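Fructose-bisphosphate aldolase (Plasmodium falciparum, PDB 4TR9) belongs to the class I fructose-bisphosphate aldolases, enzymes built on a TIM barrel, and is captured here as a four-chain assembly. Local coordinates at residues Ala19-Leu22 against Ala23-Gln27; Lys54-Thr58 against Ile59-Ala63; Glu207-Ala210 against Val211-Lys215. All blocks are in the same frame, centred on the assembly; numbering follows the deposited sequence.

Interaction 1: residues Ala19-Leu22 against Ala23-Gln27; sequences AEEL and ATTAQ
Thr24 swings its OG1 to the side of its own backbone N (chi1 -64°), and this torsion carries the hydroxyl back over the preceding turn to the carbonyl of Glu20. There Thr24 OG1 donates to Glu20 O at 3.2 Å, while Thr24 N gives the ordinary helical bond to the same oxygen at 3.3 Å. The two donors come from opposite faces of the carbonyl plane, so one acceptor is gripped twice and the exposed threonine folds its polar group onto the main chain. Thr25 takes nearly the same torsion and lays its OG1 beside Glu21 O, 3.1 Å away, although that proton has a second acceptor within reach. The firm bond at this oxygen is the backbone one: Thr25 N donates to Glu21 O at 3.0 Å, with an N-H...O angle of 167°. The helical i to i+4 bonds continue with Ala23 N to Ala19 O and with Ala26 N to Leu22 O, the latter 3.0 Å long. Glu21 keeps an extended side chain whose OE2 is hydrogen-bonded to Tyr144 OH, beyond this helix. As a whole, the contact is one stretch of helix 16-29 with a polar flank and a buried one: on the buried flank Leu22 and Thr25 rest on Val191 of strand 191-198, Leu22 also meets Leu14, and Ala26 packs on Pro273.

Interaction 2: residues Lys54-Thr58 against Ile59-Ala63; sequences KLENT and IENRA
Asn57 sits at the centre of an inverse gamma turn, and from it the chain passes through Thr58, the N-cap, into the helix that Ile59 begins. Arg62 N donates to Thr58 O at 3.2 Å, which makes the first helical turn, and Asn61 N is capped by Thr58 OG1, also at 3.2 Å. Thr58 can reach it because chi1 of 64° tucks OG1 between its own N and carbonyl carbon. Asn61 then turns its amide back toward the incoming loop: ND2 donates to Glu56 O at a modelled 2.5 Å, shorter than a normal bond and doubtful as a length. The CD1 methyl of Leu55 approaches Asn61 ND2 to 3.5 Å, and the Glu56 side chain crosses that of Asn61 at about a right angle. On another side of the turn, Arg62 NH2 donates to Asn57 OD1 at 3.2 Å. The oxygen lies near the guanidinium plane, but the donor stands 60° out of the amide plane, and the two flat groups are 81° apart. Thr58 O lies over one guanidinium face, offset toward its rim. Arg62 NE forms a salt bridge with Glu87. The chemistry is that of a helix start secured mainly by polar bonds: one side chain caps an amide, another turns back to a loop carbonyl, and the Arg62 guanidinium, held by Asn57 and Glu87, is probably limited in its rotation.

Interaction 3: residues Glu207-Ala210 against Val211-Lys215; sequences EVCA and VVTQK
Helix 206-226 is the crossover helix of a beta-alpha-beta unit between strands 191-198 and 235-236 of the barrel, and its first turns carry this contact. Thr213 and Cys209 meet one turn apart: Thr213 OG1 donates to Cys209 O at 2.6 Å, and Thr213 N to the same oxygen at 2.9 Å. The oxygen is thus gripped from both faces of its plane, and the first of these bonds gives the buried hydroxyl a partner within its own helix. With chi1 at -56° the hydroxyl lies beside the backbone N of Thr213, and Cys209 SG passes 3.7 Å from Thr213 OG1. On a neighbouring flank Val208 CG1 meets Val212 CG2 at 4.2 Å, an apolar contact one turn apart. The backbone bond of the same pair, Val212 N to Val208 O, is 3.0 Å long. Ala210 O accepts from Gln214 N at 2.9 Å. One flank of the helix faces the second subunit, where Val211 meets Ala10 and Val212 meets Tyr7, both of that neighbouring subunit. Within the chain, Val212 and Thr213 lean on Ile198 of strand 191-198, and Ala210 and Thr213 touch Thr263 of helix 253-267.

Along the chain the three contacts come in series, interaction 1 in helix 16-29, interaction 2 where a loop enters helix 59-70, and interaction 3 in helix 206-226. None touches another. The centres of interactions 1 and 2 lie about 36 Å apart. Those of interactions 1 and 3 are about 30 Å apart, and those of interactions 2 and 3 about 40 Å, on opposite sides of the chain's centre. All three belong to the same barrel fold. Interactions 1 and 3 lie on helices packed against strand 191-198, at Val191 and Ile198 respectively, while interaction 2 starts a helix at the surface, beside helix 43-52. Only interaction 3 also faces a neighbouring subunit.

Interaction 1: residues Ala19-Leu22 against Ala23-Gln27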
loop_
_atom_site.group_PDB
_atom_site.type_symbol
_atom_site.label_atom_id
_atom_site.label_comp_id
_atom_site.label_asym_id
_atom_site.label_seq_id
_atom_site.Cartn_x
_atom_site.Cartn_y
_atom_site.Cartn_z
ATOM N N ALA A 19 5.610 26.874 7.833
ATOM C CA ALA A 19 4.899 26.590 6.591
ATOM C C ALA A 19 4.764 27.837 5.721
ATOM O O ALA A 19 4.731 27.748 4.493
ATOM C CB ALA A 19 3.528 26.007 6.891
ATOM N N GLU A 20 4.688 28.997 6.364
ATOM C CA GLU A 20 4.537 30.259 5.649
ATOM C C GLU A 20 5.822 30.633 4.917
ATOM O O GLU A 20 5.786 31.060 3.763
ATOM C CB GLU A 20 4.135 31.373 6.617
ATOM C CG GLU A 20 3.684 32.656 5.946
ATOM C CD GLU A 20 3.064 33.634 6.925
ATOM O OE1 GLU A 20 2.936 33.286 8.117
ATOM O OE2 GLU A 20 2.702 34.752 6.499
ATOM N N GLU A 21 6.955 30.463 5.591
ATOM C CA GLU A 21 8.253 30.780 5.006
ATOM C C GLU A 21 8.587 29.840 3.851
ATOM O O GLU A 21 9.127 30.264 2.828
ATOM C CB GLU A 21 9.351 30.712 6.071
ATOM C CG GLU A 21 10.737 31.077 5.559
ATOM C CD GLU A 21 11.817 30.905 6.612
ATOM O OE1 GLU A 21 11.511 30.369 7.698
ATOM O OE2 GLU A 21 12.972 31.304 6.354
ATOM N N LEU A 22 8.264 28.563 4.024
ATOM C CA LEU A 22 8.548 27.551 3.013
ATOM C C LEU A 22 7.770 27.806 1.727
ATOM O O LEU A 22 8.278 27.577 0.629
ATOM C CB LEU A 22 8.225 26.158 3.554
ATOM C CG LEU A 22 9.067 25.696 4.744
ATOM C CD1 LEU A 22 8.523 24.398 5.319
ATOM C CD2 LEU A 22 10.530 25.546 4.348
ATOM N N ALA A 23 6.538 28.280 1.871
ATOM C CA ALA A 23 5.691 28.582 0.723
ATOM C C ALA A 23 6.224 29.784 -0.049
ATOM O O ALA A 23 6.135 29.836 -1.276
ATOM C CB ALA A 23 4.260 28.831 1.171
ATOM N N THR A 24 6.777 30.749 0.680
ATOM C CA THR A 24 7.343 31.947 0.070
ATOM C C THR A 24 8.588 31.614 -0.743
ATOM O O THR A 24 8.721 32.036 -1.892
ATOM C CB THR A 24 7.700 33.008 1.132
ATOM O OG1 THR A 24 6.508 33.444 1.797
ATOM C CG2 THR A 24 8.378 34.206 0.484
ATOM N N THR A 25 9.495 30.852 -0.137
ATOM C CA THR A 25 10.746 30.471 -0.782
ATOM C C THR A 25 10.502 29.605 -2.016
ATOM O O THR A 25 11.165 29.767 -3.040
ATOM C CB THR A 25 11.668 29.714 0.194
ATOM O OG1 THR A 25 11.900 30.519 1.356
ATOM C CG2 THR A 25 13.000 29.386 -0.464
ATOM N N ALA A 26 9.541 28.692 -1.911
ATOM C CA ALA A 26 9.219 27.782 -3.006
ATOM C C ALA A 26 8.709 28.529 -4.236
ATOM O O ALA A 26 9.120 28.241 -5.359
ATOM C CB ALA A 26 8.193 26.756 -2.552
ATOM N N GLN A 27 7.814 29.485 -4.018
ATOM C CA GLN A 27 7.252 30.271 -5.111
ATOM C C GLN A 27 8.288 31.236 -5.680
ATOM O O GLN A 27 8.290 31.528 -6.876
ATOM C CB GLN A 27 6.014 31.038 -4.637
ATOM C CG GLN A 27 5.349 31.888 -5.711
ATOM C CD GLN A 27 4.771 31.060 -6.845
ATOM O OE1 GLN A 27 4.400 29.901 -6.658
ATOM N NE2 GLN A 27 4.695 31.654 -8.030
#

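Interaction 2: residues Lys54-Thr58 against Ile59-Ala63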
loop_
_atom_site.group_PDB
_atom_site.type_symbol
_atom_site.label_atom_id
_atom_site.label_comp_id
_atom_site.label_asym_id
_atom_site.label_seq_id
_atom_site.Cartn_x
_atom_site.Cartn_y
_atom_site.Cartn_z
ATOM N N LYS A 54 41.180 20.140 -19.337
ATOM C CA LYS A 54 42.573 19.986 -18.920
ATOM C C LYS A 54 42.912 20.934 -17.775
ATOM O O LYS A 54 43.622 21.922 -17.958
ATOM C CB LYS A 54 43.524 20.210 -20.100
ATOM C CG LYS A 54 43.770 18.970 -20.953
ATOM C CD LYS A 54 42.518 18.533 -21.700
ATOM C CE LYS A 54 42.682 17.140 -22.282
ATOM N NZ LYS A 54 41.440 16.678 -22.961
ATOM N N LEU A 55 42.393 20.617 -16.595
ATOM C CA LEU A 55 42.574 21.455 -15.419
ATOM C C LEU A 55 42.685 20.591 -14.170
ATOM O O LEU A 55 41.919 19.644 -13.993
ATOM C CB LEU A 55 41.412 22.442 -15.287
ATOM C CG LEU A 55 41.411 23.367 -14.071
ATOM C CD1 LEU A 55 42.629 24.276 -14.087
ATOM C CD2 LEU A 55 40.126 24.180 -14.026
ATOM N N GLU A 56 43.642 20.916 -13.307
ATOM C CA GLU A 56 43.848 20.152 -12.082
ATOM C C GLU A 56 42.721 20.414 -11.084
ATOM O O GLU A 56 42.282 21.552 -10.910
ATOM C CB GLU A 56 45.211 20.483 -11.459
ATOM C CG GLU A 56 45.424 21.949 -11.085
ATOM C CD GLU A 56 45.834 22.822 -12.262
ATOM O OE1 GLU A 56 45.648 22.400 -13.423
ATOM O OE2 GLU A 56 46.350 23.934 -12.022
ATOM N N ASN A 57 42.248 19.352 -10.439
ATOM C CA ASN A 57 41.143 19.463 -9.493
ATOM C C ASN A 57 41.621 19.823 -8.090
ATOM O O ASN A 57 41.687 18.969 -7.206
ATOM C CB ASN A 57 40.343 18.158 -9.453
ATOM C CG ASN A 57 39.087 18.269 -8.606
ATOM O OD1 ASN A 57 38.564 19.362 -8.388
ATOM N ND2 ASN A 57 38.597 17.133 -8.123
ATOM N N THR A 58 41.955 21.094 -7.896
ATOM C CA THR A 58 42.381 21.583 -6.591
ATOM C C THR A 58 41.246 22.336 -5.908
ATOM O O THR A 58 40.219 22.616 -6.525
ATOM C CB THR A 58 43.606 22.506 -6.707
ATOM O OG1 THR A 58 43.258 23.676 -7.457
ATOM C CG2 THR A 58 44.750 21.784 -7.401
ATOM N N ILE A 59 41.434 22.662 -4.635
ATOM C CA ILE A 59 40.427 23.407 -3.890
ATOM C C ILE A 59 40.400 24.861 -4.360
ATOM O O ILE A 59 39.371 25.534 -4.279
ATOM C CB ILE A 59 40.680 23.337 -2.364
ATOM C CG1 ILE A 59 39.541 24.008 -1.591
ATOM C CG2 ILE A 59 42.027 23.950 -2.005
ATOM C CD1 ILE A 59 39.732 24.001 -0.089
ATOM N N GLU A 60 41.531 25.335 -4.874
ATOM C CA GLU A 60 41.621 26.693 -5.398
ATOM C C GLU A 60 40.828 26.828 -6.692
ATOM O O GLU A 60 40.164 27.839 -6.918
ATOM C CB GLU A 60 43.081 27.093 -5.634
ATOM C CG GLU A 60 43.854 27.446 -4.369
ATOM C CD GLU A 60 44.242 26.227 -3.553
ATOM O OE1 GLU A 60 44.243 25.110 -4.112
ATOM O OE2 GLU A 60 44.547 26.387 -2.353
ATOM N N ASN A 61 40.899 25.806 -7.539
ATOM C CA ASN A 61 40.195 25.821 -8.815
ATOM C C ASN A 61 38.687 25.674 -8.648
ATOM O O ASN A 61 37.913 26.313 -9.362
ATOM C CB ASN A 61 40.724 24.718 -9.731
ATOM C CG ASN A 61 42.140 24.982 -10.200
ATOM O OD1 ASN A 61 42.610 26.119 -10.182
ATOM N ND2 ASN A 61 42.826 23.930 -10.630
ATOM N N ARG A 62 38.272 24.831 -7.708
ATOM C CA ARG A 62 36.854 24.660 -7.416
ATOM C C ARG A 62 36.269 25.960 -6.881
ATOM O O ARG A 62 35.166 26.357 -7.256
ATOM C CB ARG A 62 36.633 23.527 -6.412
ATOM C CG ARG A 62 36.976 22.146 -6.947
ATOM C CD ARG A 62 36.464 21.054 -6.022
ATOM N NE ARG A 62 37.059 21.135 -4.692
ATOM C CZ ARG A 62 38.157 20.481 -4.326
ATOM N NH1 ARG A 62 38.628 20.612 -3.094
ATOM N NH2 ARG A 62 38.783 19.697 -5.192
ATOM N N ALA A 63 37.020 26.621 -6.007
ATOM C CA ALA A 63 36.609 27.913 -5.474
ATOM C C ALA A 63 36.571 28.960 -6.583
ATOM O O ALA A 63 35.622 29.735 -6.681
ATOM C CB ALA A 63 37.544 28.351 -4.359
#

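Interaction 3: residues Glu207-Ala210 against Val211-Lys215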
loop_
_atom_site.group_PDB
_atom_site.type_symbol
_atom_site.label_atom_id
_atom_site.label_comp_id
_atom_site.label_asym_id
_atom_site.label_seq_id
_atom_site.Cartn_x
_atom_site.Cartn_y
_atom_site.Cartn_z
ATOM N N GLU A 207 6.755 6.796 -25.359
ATOM C CA GLU A 207 5.491 6.381 -24.764
ATOM C C GLU A 207 5.737 5.565 -23.499
ATOM O O GLU A 207 4.998 5.679 -22.521
ATOM C CB GLU A 207 4.659 5.569 -25.760
ATOM C CG GLU A 207 4.122 6.370 -26.942
ATOM C CD GLU A 207 5.167 6.629 -28.013
ATOM O OE1 GLU A 207 6.319 6.169 -27.856
ATOM O OE2 GLU A 207 4.835 7.292 -29.018
ATOM N N VAL A 208 6.780 4.742 -23.529
ATOM C CA VAL A 208 7.159 3.935 -22.376
ATOM C C VAL A 208 7.613 4.826 -21.226
ATOM O O VAL A 208 7.236 4.611 -20.073
ATOM C CB VAL A 208 8.282 2.939 -22.728
ATOM C CG1 VAL A 208 8.736 2.180 -21.490
ATOM C CG2 VAL A 208 7.814 1.975 -23.807
ATOM N N CYS A 209 8.415 5.836 -21.552
ATOM C CA CYS A 209 8.917 6.772 -20.553
ATOM C C CYS A 209 7.781 7.521 -19.864
ATOM O O CYS A 209 7.849 7.798 -18.668
ATOM C CB CYS A 209 9.885 7.769 -21.192
ATOM S SG CYS A 209 10.567 8.984 -20.040
ATOM N N ALA A 210 6.738 7.843 -20.622
ATOM C CA ALA A 210 5.580 8.539 -20.073
ATOM C C ALA A 210 4.849 7.668 -19.057
ATOM O O ALA A 210 4.489 8.132 -17.974
ATOM C CB ALA A 210 4.634 8.959 -21.186
ATOM N N VAL A 211 4.635 6.406 -19.412
ATOM C CA VAL A 211 3.941 5.465 -18.540
ATOM C C VAL A 211 4.723 5.230 -17.251
ATOM O O VAL A 211 4.150 5.198 -16.161
ATOM C CB VAL A 211 3.705 4.115 -19.246
ATOM C CG1 VAL A 211 3.058 3.122 -18.297
ATOM C CG2 VAL A 211 2.844 4.308 -20.484
ATOM N N VAL A 212 6.036 5.074 -17.383
ATOM C CA VAL A 212 6.903 4.854 -16.232
ATOM C C VAL A 212 6.955 6.086 -15.332
ATOM O O VAL A 212 6.817 5.978 -14.113
ATOM C CB VAL A 212 8.335 4.481 -16.667
ATOM C CG1 VAL A 212 9.272 4.460 -15.469
ATOM C CG2 VAL A 212 8.339 3.138 -17.379
ATOM N N THR A 213 7.151 7.254 -15.936
ATOM C CA THR A 213 7.225 8.500 -15.182
ATOM C C THR A 213 5.919 8.766 -14.440
ATOM O O THR A 213 5.925 9.201 -13.290
ATOM C CB THR A 213 7.545 9.697 -16.095
ATOM O OG1 THR A 213 8.760 9.441 -16.810
ATOM C CG2 THR A 213 7.704 10.968 -15.277
ATOM N N GLN A 214 4.802 8.490 -15.104
ATOM C CA GLN A 214 3.488 8.659 -14.496
ATOM C C GLN A 214 3.313 7.728 -13.300
ATOM O O GLN A 214 2.733 8.108 -12.283
ATOM C CB GLN A 214 2.387 8.412 -15.530
ATOM C CG GLN A 214 0.976 8.496 -14.974
ATOM C CD GLN A 214 -0.082 8.318 -16.046
ATOM O OE1 GLN A 214 0.196 8.455 -17.238
ATOM N NE2 GLN A 214 -1.303 8.009 -15.624
ATOM N N LYS A 215 3.825 6.507 -13.426
ATOM C CA LYS A 215 3.728 5.518 -12.358
ATOM C C LYS A 215 4.610 5.894 -11.172
ATOM O O LYS A 215 4.202 5.766 -10.017
ATOM C CB LYS A 215 4.111 4.131 -12.878
ATOM C CG LYS A 215 4.024 3.028 -11.836
ATOM C CD LYS A 215 4.544 1.710 -12.386
ATOM C CE LYS A 215 4.431 0.594 -11.360
ATOM N NZ LYS A 215 3.015 0.316 -10.989
#